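Local coordinates for SusD superfamily protein (Bacteroides thetaiotaomicron VPI-5482, PDB 3HDX) that probably binds polysaccharide at the outer membrane as a SusD homologue, helping the bacterium to take up complex carbohydrates, at residues Leu11-Tyr22 / Tyr182-Leu193; Val21-Asp31 / Arg77-Ala85. All blocks are in the same frame, centred on the assembly; numbering follows the deposited sequence.

Contact 1 (Leu11-Tyr22 / Tyr182-Leu193). With EDO (1,2-ethanediol), chain L; EDO (1,2-ethanediol), chain B.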
loop_
_atom_site.group_PDB
_atom_site.type_symbol
_atom_site.label_atom_id
_atom_site.label_comp_id
_atom_site.label_asym_id
_atom_site.label_seq_id
_atom_site.Cartn_x
_atom_site.Cartn_y
_atom_site.Cartn_z
ATOM N N LEU A 11 15.016 -27.907 -0.463
ATOM C CA LEU A 11 15.129 -26.480 -0.663
ATOM C C LEU A 11 14.088 -25.995 -1.688
ATOM O O LEU A 11 13.546 -24.887 -1.535
ATOM C CB LEU A 11 16.570 -26.140 -1.076
ATOM C CG LEU A 11 16.888 -24.729 -1.535
ATOM C CD1 LEU A 11 18.344 -24.393 -1.278
ATOM C CD2 LEU A 11 16.500 -24.593 -2.986
ATOM N N GLU A 12 13.812 -26.800 -2.720
ATOM C CA GLU A 12 12.808 -26.422 -3.746
ATOM C C GLU A 12 11.414 -26.374 -3.123
ATOM O O GLU A 12 10.572 -25.531 -3.521
ATOM C CB GLU A 12 12.833 -27.323 -4.999
ATOM C CG GLU A 12 11.748 -26.977 -6.054
ATOM C CD GLU A 12 11.752 -25.492 -6.482
ATOM O OE1 GLU A 12 12.840 -24.898 -6.621
ATOM O OE2 GLU A 12 10.658 -24.918 -6.666
ATOM N N ASP A 13 11.146 -27.257 -2.156
ATOM C CA ASP A 13 9.865 -27.241 -1.431
ATOM C C ASP A 13 9.692 -25.920 -0.646
ATOM O O ASP A 13 8.606 -25.296 -0.709
ATOM C CB ASP A 13 9.729 -28.429 -0.454
ATOM C CG ASP A 13 9.609 -29.779 -1.147
ATOM O OD1 ASP A 13 9.060 -29.839 -2.270
ATOM O OD2 ASP A 13 9.988 -30.796 -0.504
ATOM N N THR A 14 10.725 -25.500 0.086
ATOM C CA THR A 14 10.633 -24.259 0.890
ATOM C C THR A 14 10.583 -23.058 -0.019
ATOM O O THR A 14 9.818 -22.130 0.243
ATOM C CB THR A 14 11.747 -24.116 1.965
ATOM O OG1 THR A 14 13.074 -24.156 1.369
ATOM C CG2 THR A 14 11.621 -25.260 2.941
ATOM N N ARG A 15 11.357 -23.077 -1.113
ATOM C CA ARG A 15 11.321 -21.977 -2.097
ATOM C C ARG A 15 9.904 -21.809 -2.624
ATOM O O ARG A 15 9.362 -20.705 -2.617
ATOM C CB ARG A 15 12.265 -22.206 -3.294
ATOM C CG ARG A 15 12.389 -20.974 -4.228
ATOM C CD ARG A 15 12.834 -21.352 -5.644
ATOM N NE ARG A 15 11.842 -22.224 -6.260
ATOM C CZ ARG A 15 10.665 -21.809 -6.720
ATOM N NH1 ARG A 15 10.356 -20.531 -6.685
ATOM N NH2 ARG A 15 9.808 -22.667 -7.235
ATOM N N SER A 16 9.280 -22.909 -3.042
ATOM C CA SER A 16 7.929 -22.857 -3.591
ATOM C C SER A 16 6.903 -22.310 -2.574
ATOM O O SER A 16 6.074 -21.466 -2.914
ATOM C CB SER A 16 7.526 -24.240 -4.132
ATOM O OG SER A 16 6.196 -24.167 -4.629
ATOM N N ALA A 17 7.010 -22.762 -1.329
ATOM C CA ALA A 17 6.110 -22.314 -0.263
ATOM C C ALA A 17 6.308 -20.823 0.031
ATOM O O ALA A 17 5.336 -20.089 0.231
ATOM C CB ALA A 17 6.286 -23.159 1.022
ATOM N N LEU A 18 7.562 -20.375 0.069
ATOM C CA LEU A 18 7.858 -18.952 0.333
ATOM C C LEU A 18 7.221 -18.108 -0.782
ATOM O O LEU A 18 6.507 -17.119 -0.522
ATOM C CB LEU A 18 9.384 -18.691 0.377
ATOM C CG LEU A 18 9.798 -17.229 0.513
ATOM C CD1 LEU A 18 9.246 -16.627 1.820
ATOM C CD2 LEU A 18 11.352 -17.082 0.371
HETATM N N MSE A 19 7.479 -18.498 -2.042
HETATM C CA MSE A 19 6.908 -17.749 -3.185
HETATM C C MSE A 19 5.368 -17.779 -3.120
HETATM O O MSE A 19 4.706 -16.791 -3.487
HETATM C CB MSE A 19 7.471 -18.242 -4.525
HETATM C CG MSE A 19 9.015 -18.083 -4.633
HETATM SE SE MSE A 19 9.742 -16.341 -4.139
HETATM C CE MSE A 19 11.548 -16.864 -3.745
ATOM N N GLY A 20 4.799 -18.866 -2.584
ATOM C CA GLY A 20 3.373 -18.954 -2.387
ATOM C C GLY A 20 2.822 -17.945 -1.394
ATOM O O GLY A 20 1.732 -17.423 -1.606
ATOM N N VAL A 21 3.560 -17.676 -0.300
ATOM C CA VAL A 21 3.113 -16.664 0.681
ATOM C C VAL A 21 3.098 -15.266 0.005
ATOM O O VAL A 21 2.136 -14.497 0.175
ATOM C CB VAL A 21 3.941 -16.670 1.973
ATOM C CG1 VAL A 21 3.376 -15.648 2.965
ATOM C CG2 VAL A 21 3.952 -18.094 2.604
ATOM N N TYR A 22 4.134 -14.961 -0.792
ATOM C CA TYR A 22 4.148 -13.729 -1.586
ATOM C C TYR A 22 2.950 -13.665 -2.523
ATOM O O TYR A 22 2.311 -12.629 -2.648
ATOM C CB TYR A 22 5.435 -13.570 -2.399
ATOM C CG TYR A 22 6.636 -13.038 -1.609
ATOM C CD1 TYR A 22 6.776 -11.665 -1.373
ATOM C CD2 TYR A 22 7.610 -13.874 -1.110
ATOM C CE1 TYR A 22 7.847 -11.146 -0.634
ATOM C CE2 TYR A 22 8.687 -13.383 -0.382
ATOM C CZ TYR A 22 8.822 -12.005 -0.172
ATOM O OH TYR A 22 9.889 -11.528 0.532
ATOM N N TYR A 182 18.406 -18.463 -3.421
ATOM C CA TYR A 182 17.510 -19.089 -4.359
ATOM C C TYR A 182 17.853 -18.769 -5.831
ATOM O O TYR A 182 16.978 -18.404 -6.641
ATOM C CB TYR A 182 16.066 -18.749 -4.006
ATOM C CG TYR A 182 15.543 -19.438 -2.759
ATOM C CD1 TYR A 182 15.639 -20.828 -2.586
ATOM C CD2 TYR A 182 14.850 -18.719 -1.781
ATOM C CE1 TYR A 182 15.105 -21.454 -1.462
ATOM C CE2 TYR A 182 14.299 -19.345 -0.652
ATOM C CZ TYR A 182 14.431 -20.734 -0.503
ATOM O OH TYR A 182 13.917 -21.385 0.577
ATOM N N GLY A 183 19.156 -18.914 -6.138
ATOM C CA GLY A 183 19.657 -18.755 -7.509
ATOM C C GLY A 183 19.999 -17.386 -8.047
ATOM O O GLY A 183 20.482 -17.293 -9.151
ATOM N N SER A 184 19.711 -16.333 -7.284
ATOM C CA SER A 184 19.945 -14.955 -7.694
ATOM C C SER A 184 20.536 -14.140 -6.541
ATOM O O SER A 184 20.642 -14.619 -5.416
ATOM C CB SER A 184 18.634 -14.336 -8.195
ATOM O OG SER A 184 18.156 -14.958 -9.387
ATOM N N TYR A 185 20.984 -12.919 -6.835
ATOM C CA TYR A 185 21.518 -12.073 -5.780
ATOM C C TYR A 185 21.386 -10.592 -6.071
ATOM O O TYR A 185 21.208 -10.193 -7.213
ATOM C CB TYR A 185 22.984 -12.383 -5.493
ATOM C CG TYR A 185 23.967 -11.820 -6.469
ATOM C CD1 TYR A 185 24.150 -12.411 -7.720
ATOM C CD2 TYR A 185 24.752 -10.696 -6.134
ATOM C CE1 TYR A 185 25.106 -11.905 -8.627
ATOM C CE2 TYR A 185 25.695 -10.180 -7.036
ATOM C CZ TYR A 185 25.861 -10.799 -8.283
ATOM O OH TYR A 185 26.781 -10.304 -9.201
ATOM N N GLY A 186 21.541 -9.813 -5.001
ATOM C CA GLY A 186 21.594 -8.351 -5.048
ATOM C C GLY A 186 20.518 -7.677 -5.861
ATOM O O GLY A 186 19.340 -7.782 -5.537
ATOM N N ALA A 187 20.923 -7.033 -6.953
ATOM C CA ALA A 187 19.994 -6.313 -7.840
ATOM C C ALA A 187 18.849 -7.157 -8.380
ATOM O O ALA A 187 17.746 -6.685 -8.535
ATOM C CB ALA A 187 20.755 -5.620 -8.989
ATOM N N GLN A 188 19.106 -8.446 -8.589
ATOM C CA GLN A 188 18.081 -9.343 -9.097
ATOM C C GLN A 188 16.871 -9.477 -8.190
ATOM O O GLN A 188 15.782 -9.784 -8.677
ATOM C CB GLN A 188 18.674 -10.731 -9.363
ATOM C CG GLN A 188 19.715 -10.729 -10.495
ATOM C CD GLN A 188 20.381 -12.100 -10.652
ATOM O OE1 GLN A 188 20.974 -12.644 -9.713
ATOM N NE2 GLN A 188 20.312 -12.638 -11.863
ATOM N N TRP A 189 17.074 -9.318 -6.877
ATOM C CA TRP A 189 15.960 -9.406 -5.924
ATOM C C TRP A 189 15.410 -8.050 -5.472
ATOM O O TRP A 189 14.415 -8.020 -4.730
ATOM C CB TRP A 189 16.362 -10.239 -4.722
ATOM C CG TRP A 189 16.580 -11.698 -4.959
ATOM C CD1 TRP A 189 17.739 -12.411 -4.745
ATOM C CD2 TRP A 189 15.595 -12.640 -5.372
ATOM N NE1 TRP A 189 17.516 -13.751 -4.999
ATOM C CE2 TRP A 189 16.208 -13.920 -5.380
ATOM C CE3 TRP A 189 14.240 -12.539 -5.733
ATOM C CZ2 TRP A 189 15.497 -15.080 -5.753
ATOM C CZ3 TRP A 189 13.533 -13.707 -6.080
ATOM C CH2 TRP A 189 14.166 -14.951 -6.082
ATOM N N GLN A 190 16.062 -6.947 -5.866
ATOM C CA GLN A 190 15.585 -5.596 -5.481
ATOM C C GLN A 190 14.182 -5.368 -6.050
ATOM O O GLN A 190 13.914 -5.665 -7.206
ATOM C CB GLN A 190 16.506 -4.511 -6.013
ATOM C CG GLN A 190 17.842 -4.453 -5.332
ATOM C CD GLN A 190 18.798 -3.468 -5.988
ATOM O OE1 GLN A 190 18.380 -2.648 -6.816
ATOM N NE2 GLN A 190 20.083 -3.501 -5.569
ATOM N N GLY A 191 13.278 -4.854 -5.224
ATOM C CA GLY A 191 11.896 -4.651 -5.685
ATOM C C GLY A 191 11.093 -5.908 -5.862
ATOM O O GLY A 191 10.029 -5.868 -6.479
ATOM N N LYS A 192 11.602 -7.032 -5.340
ATOM C CA LYS A 192 10.934 -8.330 -5.476
ATOM C C LYS A 192 10.670 -8.941 -4.094
ATOM O O LYS A 192 9.516 -9.255 -3.738
ATOM C CB LYS A 192 11.732 -9.240 -6.438
ATOM C CG LYS A 192 11.828 -8.568 -7.830
ATOM C CD LYS A 192 12.249 -9.461 -8.960
ATOM C CE LYS A 192 12.109 -8.739 -10.298
ATOM N NZ LYS A 192 12.485 -9.662 -11.430
ATOM N N LEU A 193 11.711 -9.081 -3.303
ATOM C CA LEU A 193 11.590 -9.606 -1.937
ATOM C C LEU A 193 11.452 -8.505 -0.864
ATOM O O LEU A 193 12.017 -7.416 -1.014
ATOM C CB LEU A 193 12.813 -10.473 -1.608
ATOM C CG LEU A 193 12.999 -11.675 -2.554
ATOM C CD1 LEU A 193 14.291 -12.368 -2.169
ATOM C CD2 LEU A 193 11.809 -12.671 -2.571
HETATM C C1 EDO L . 21.937 -16.110 -11.739
HETATM O O1 EDO L . 20.604 -15.641 -11.449
HETATM C C2 EDO L . 22.912 -14.950 -11.813
HETATM O O2 EDO L . 23.145 -14.447 -10.492
HETATM C C1 EDO B . 13.825 -14.029 -9.783
HETATM O O1 EDO B . 13.349 -12.804 -10.356
HETATM C C2 EDO B . 15.163 -13.724 -9.130
HETATM O O2 EDO B . 16.131 -13.322 -10.104
#

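Contact 2 (Val21-Asp31 / Arg77-Ala85)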
loop_
_atom_site.group_PDB
_atom_site.type_symbol
_atom_site.label_atom_id
_atom_site.label_comp_id
_atom_site.label_asym_id
_atom_site.label_seq_id
_atom_site.Cartn_x
_atom_site.Cartn_y
_atom_site.Cartn_z
ATOM N N VAL A 21 3.560 -17.676 -0.300
ATOM C CA VAL A 21 3.113 -16.664 0.681
ATOM C C VAL A 21 3.098 -15.266 0.005
ATOM O O VAL A 21 2.136 -14.497 0.175
ATOM C CB VAL A 21 3.941 -16.670 1.973
ATOM C CG1 VAL A 21 3.376 -15.648 2.965
ATOM C CG2 VAL A 21 3.952 -18.094 2.604
ATOM N N TYR A 22 4.134 -14.961 -0.792
ATOM C CA TYR A 22 4.148 -13.729 -1.586
ATOM C C TYR A 22 2.950 -13.665 -2.523
ATOM O O TYR A 22 2.311 -12.629 -2.648
ATOM C CB TYR A 22 5.435 -13.570 -2.399
ATOM C CG TYR A 22 6.636 -13.038 -1.609
ATOM C CD1 TYR A 22 6.776 -11.665 -1.373
ATOM C CD2 TYR A 22 7.610 -13.874 -1.110
ATOM C CE1 TYR A 22 7.847 -11.146 -0.634
ATOM C CE2 TYR A 22 8.687 -13.383 -0.382
ATOM C CZ TYR A 22 8.822 -12.005 -0.172
ATOM O OH TYR A 22 9.889 -11.528 0.532
ATOM N N GLY A 23 2.666 -14.775 -3.197
ATOM C CA GLY A 23 1.553 -14.824 -4.125
ATOM C C GLY A 23 0.208 -14.574 -3.487
ATOM O O GLY A 23 -0.636 -13.852 -4.035
ATOM N N LEU A 24 0.015 -15.187 -2.317
ATOM C CA LEU A 24 -1.207 -15.001 -1.554
ATOM C C LEU A 24 -1.358 -13.559 -1.094
ATOM O O LEU A 24 -2.476 -13.052 -1.065
ATOM C CB LEU A 24 -1.265 -15.966 -0.367
ATOM C CG LEU A 24 -1.446 -17.446 -0.733
ATOM C CD1 LEU A 24 -1.174 -18.314 0.489
ATOM C CD2 LEU A 24 -2.852 -17.649 -1.295
ATOM N N THR A 25 -0.240 -12.924 -0.714
ATOM C CA THR A 25 -0.277 -11.519 -0.243
ATOM C C THR A 25 -0.667 -10.585 -1.403
ATOM O O THR A 25 -1.539 -9.744 -1.268
ATOM C CB THR A 25 1.020 -11.075 0.428
ATOM O OG1 THR A 25 1.439 -12.061 1.403
ATOM C CG2 THR A 25 0.789 -9.710 1.100
ATOM N N ARG A 26 -0.091 -10.832 -2.571
ATOM C CA ARG A 26 -0.446 -10.082 -3.795
ATOM C C ARG A 26 -1.944 -10.277 -4.080
ATOM O O ARG A 26 -2.662 -9.317 -4.291
ATOM C CB ARG A 26 0.398 -10.556 -4.959
ATOM C CG ARG A 26 0.106 -9.848 -6.257
ATOM C CD ARG A 26 0.961 -10.372 -7.353
ATOM N NE ARG A 26 0.618 -11.765 -7.725
ATOM C CZ ARG A 26 1.430 -12.843 -7.675
ATOM N NH1 ARG A 26 2.719 -12.787 -7.316
ATOM N NH2 ARG A 26 0.944 -14.034 -8.040
ATOM N N ALA A 27 -2.411 -11.534 -4.008
ATOM C CA ALA A 27 -3.817 -11.841 -4.259
ATOM C C ALA A 27 -4.770 -11.142 -3.292
ATOM O O ALA A 27 -5.850 -10.683 -3.704
ATOM C CB ALA A 27 -4.050 -13.345 -4.244
ATOM N N ALA A 28 -4.374 -10.997 -2.024
ATOM C CA ALA A 28 -5.229 -10.325 -1.035
ATOM C C ALA A 28 -5.501 -8.868 -1.411
ATOM O O ALA A 28 -6.599 -8.375 -1.266
ATOM C CB ALA A 28 -4.616 -10.386 0.395
ATOM N N LEU A 29 -4.454 -8.205 -1.902
ATOM C CA LEU A 29 -4.524 -6.786 -2.309
ATOM C C LEU A 29 -5.106 -6.606 -3.700
ATOM O O LEU A 29 -5.735 -5.597 -3.982
ATOM C CB LEU A 29 -3.137 -6.114 -2.256
ATOM C CG LEU A 29 -2.722 -5.605 -0.879
ATOM C CD1 LEU A 29 -2.693 -6.671 0.192
ATOM C CD2 LEU A 29 -1.398 -4.888 -0.974
ATOM N N ALA A 30 -4.880 -7.577 -4.572
ATOM C CA ALA A 30 -5.277 -7.454 -5.987
ATOM C C ALA A 30 -6.679 -7.961 -6.292
ATOM O O ALA A 30 -7.311 -7.450 -7.208
ATOM C CB ALA A 30 -4.257 -8.157 -6.915
ATOM N N ASP A 31 -7.174 -8.926 -5.528
ATOM C CA ASP A 31 -8.469 -9.514 -5.833
ATOM C C ASP A 31 -9.563 -8.434 -5.790
ATOM O O ASP A 31 -9.629 -7.600 -4.877
ATOM C CB ASP A 31 -8.760 -10.741 -4.947
ATOM C CG ASP A 31 -7.949 -12.022 -5.363
ATOM O OD1 ASP A 31 -7.130 -12.030 -6.328
ATOM O OD2 ASP A 31 -8.133 -13.046 -4.660
ATOM N N ARG A 77 -9.188 -13.909 2.049
ATOM C CA ARG A 77 -7.921 -13.801 1.357
ATOM C C ARG A 77 -6.761 -13.313 2.234
ATOM O O ARG A 77 -5.620 -13.701 2.018
ATOM C CB ARG A 77 -8.053 -12.952 0.092
ATOM C CG ARG A 77 -8.449 -11.507 0.349
ATOM C CD ARG A 77 -8.933 -10.802 -0.932
ATOM N NE ARG A 77 -9.262 -9.391 -0.713
ATOM C CZ ARG A 77 -10.413 -8.934 -0.193
ATOM N NH1 ARG A 77 -11.361 -9.782 0.253
ATOM N NH2 ARG A 77 -10.641 -7.614 -0.101
ATOM N N PHE A 78 -7.072 -12.504 3.235
ATOM C CA PHE A 78 -6.055 -12.091 4.209
ATOM C C PHE A 78 -5.663 -13.236 5.138
ATOM O O PHE A 78 -4.487 -13.447 5.373
ATOM C CB PHE A 78 -6.488 -10.829 4.948
ATOM C CG PHE A 78 -6.510 -9.637 4.049
ATOM C CD1 PHE A 78 -5.319 -8.917 3.844
ATOM C CD2 PHE A 78 -7.632 -9.290 3.324
ATOM C CE1 PHE A 78 -5.295 -7.826 2.977
ATOM C CE2 PHE A 78 -7.579 -8.209 2.440
ATOM C CZ PHE A 78 -6.430 -7.497 2.279
ATOM N N TYR A 79 -6.641 -13.967 5.660
ATOM C CA TYR A 79 -6.351 -15.147 6.488
ATOM C C TYR A 79 -5.620 -16.228 5.680
ATOM O O TYR A 79 -4.823 -16.978 6.251
ATOM C CB TYR A 79 -7.576 -15.671 7.248
ATOM C CG TYR A 79 -7.909 -14.727 8.350
ATOM C CD1 TYR A 79 -7.094 -14.687 9.492
ATOM C CD2 TYR A 79 -8.990 -13.869 8.281
ATOM C CE1 TYR A 79 -7.330 -13.783 10.500
ATOM C CE2 TYR A 79 -9.230 -12.989 9.285
ATOM C CZ TYR A 79 -8.407 -12.950 10.404
ATOM O OH TYR A 79 -8.663 -12.008 11.356
ATOM N N ALA A 80 -5.807 -16.269 4.348
ATOM C CA ALA A 80 -5.025 -17.209 3.537
ATOM C C ALA A 80 -3.522 -16.908 3.648
ATOM O O ALA A 80 -2.690 -17.826 3.709
ATOM C CB ALA A 80 -5.485 -17.220 2.066
ATOM N N VAL A 81 -3.179 -15.615 3.659
ATOM C CA VAL A 81 -1.770 -15.217 3.830
ATOM C C VAL A 81 -1.268 -15.638 5.221
ATOM O O VAL A 81 -0.199 -16.237 5.368
ATOM C CB VAL A 81 -1.603 -13.702 3.709
ATOM C CG1 VAL A 81 -0.152 -13.272 4.059
ATOM C CG2 VAL A 81 -2.044 -13.201 2.326
ATOM N N ILE A 82 -2.028 -15.233 6.232
ATOM C CA ILE A 82 -1.673 -15.450 7.645
ATOM C C ILE A 82 -1.461 -16.960 7.910
ATOM O O ILE A 82 -0.474 -17.354 8.495
ATOM C CB ILE A 82 -2.777 -14.853 8.553
ATOM C CG1 ILE A 82 -2.735 -13.306 8.458
ATOM C CG2 ILE A 82 -2.670 -15.349 10.020
ATOM C CD1 ILE A 82 -4.065 -12.595 8.837
ATOM N N ASN A 83 -2.376 -17.798 7.426
ATOM C CA ASN A 83 -2.295 -19.234 7.654
ATOM C C ASN A 83 -1.098 -19.859 6.900
ATOM O O ASN A 83 -0.354 -20.696 7.450
ATOM C CB ASN A 83 -3.621 -19.897 7.270
ATOM C CG ASN A 83 -3.827 -21.223 7.945
ATOM O OD1 ASN A 83 -3.378 -21.417 9.072
ATOM N ND2 ASN A 83 -4.557 -22.103 7.301
ATOM N N ALA A 84 -0.893 -19.462 5.645
ATOM C CA ALA A 84 0.248 -19.981 4.870
ATOM C C ALA A 84 1.581 -19.603 5.545
ATOM O O ALA A 84 2.525 -20.417 5.613
ATOM C CB ALA A 84 0.204 -19.480 3.430
ATOM N N ALA A 85 1.665 -18.366 6.050
ATOM C CA ALA A 85 2.858 -17.926 6.806
ATOM C C ALA A 85 3.035 -18.750 8.090
ATOM O O ALA A 85 4.137 -19.214 8.357
ATOM C CB ALA A 85 2.763 -16.410 7.127
HETATM O O HOH W 1 -4.727 -14.420 -0.505
#

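Contact 1 (Leu11-Tyr22 / Tyr182-Leu193)
Tyr182 OH is gripped by two groups: Thr14 OG1 lies 3.0 Å away, and Asp110 on helix 104-129 hydrogen-bonds the same oxygen. Thr14 OG1 also lies 3.0 Å from Leu11 O, one turn back. The Tyr182 ring lies against helix 11-30. Arg15 passes over one face, its CG 3.8 Å from the ring centroid and 16° off the normal, a CH-pi contact made by the aliphatic root of the chain. CG reaches the ring by standing anti to the backbone N of Arg15 (chi1 -172°). In the conformer given here, a bend at chi3 then carries the guanidinium to a salt bridge with Glu12; both side chains have a second conformer, so the pairing is doubtful. Leu11 lies at the ring's edge, its CG 3.7 Å from Tyr182 CE1 in the conformer given. Farther along, the methyl CE of the selenomethionine at Met19 comes within 4.0 Å of Trp189 CH2. Trp189 is itself sandwiched between Ser184 CB and an ethanediol, probably from the crystallisation liquor, on one face and Leu193 CD1 on the other. Leu193 CD2 meets the Tyr22 ring, 3.9 Å from CE2, while Tyr22 OH bonds to Gln113 and to the backbone N of Phe194. This is a long loop between helices 152-169 and 196-209 packed through aromatic side chains onto the first helix of a SusD-family helical domain.

Contact 2 (Val21-Asp31 / Arg77-Ala85)
With chi1 at 63°, CG of Arg77 stands between its own backbone N and carbonyl carbon, and the chain then runs extended to NE, which lays it along Ala28 near the C-terminal end of helix 11-30. Arg77 NE donates to Ala28 O at 2.9 Å, using a lone pair in the carbonyl plane, and the oxygen lies close to the guanidinium plane. At the far end of the same side chain, NH2 bonds to Val72 O, so the guanidinium has a bond at NE and another at NH2. Phe78, next in sequence, turns a ring face to Ala28: the methyl CB sits 3.8 Å from the ring centroid, a CH-pi contact. A turn further on, Val81 is a knob in the hole formed by Val21, Leu24, Thr25 and Ala28. Its two methyls divide the work, CG2 lying 3.4 Å from Leu24 O and CG1 3.3 Å from Thr25 OG1. That hydroxyl donates to Val21 O, 2.8 Å away, so its proton is satisfied within its own helix while its oxygen packs against the Val81 methyl. Leu24 CD1 presses tightly on Ala84 CB. One water bridges the backbones, donating to Leu24 O at 2.7 Å and to Arg77 O at 2.8 Å. The small Ala28, Ala80 and Ala84 suit the close approach of the axes, 8.5 Å, in a nearly antiparallel pair at 165°. Helix 104-129 lies against both partners, touching Val21 and Leu29 from one helix and Ile82 from the other, while strand 259-261 adds Phe261 beside Thr25 and Leu29.

Helix 11-30, close to the N terminus, serves both contacts in turn. Its second half meets helix 76-91 first in chain order, so contact 2 closes a loop of 45 residues that holds three further helices and a short strand. Its first half waits until residues 182-193, and contact 1 closes a much longer, largely helical loop of 159 residues with contact 2 nested inside it. The two meet at Val21 and Tyr22, where Val21 faces helix 76-91 and Tyr22 the later loop; their centres lie 16 Å apart. Together they join the first helix to an antiparallel neighbour and to the connection leading into helix 196-209, with helix 104-129 contributing to both.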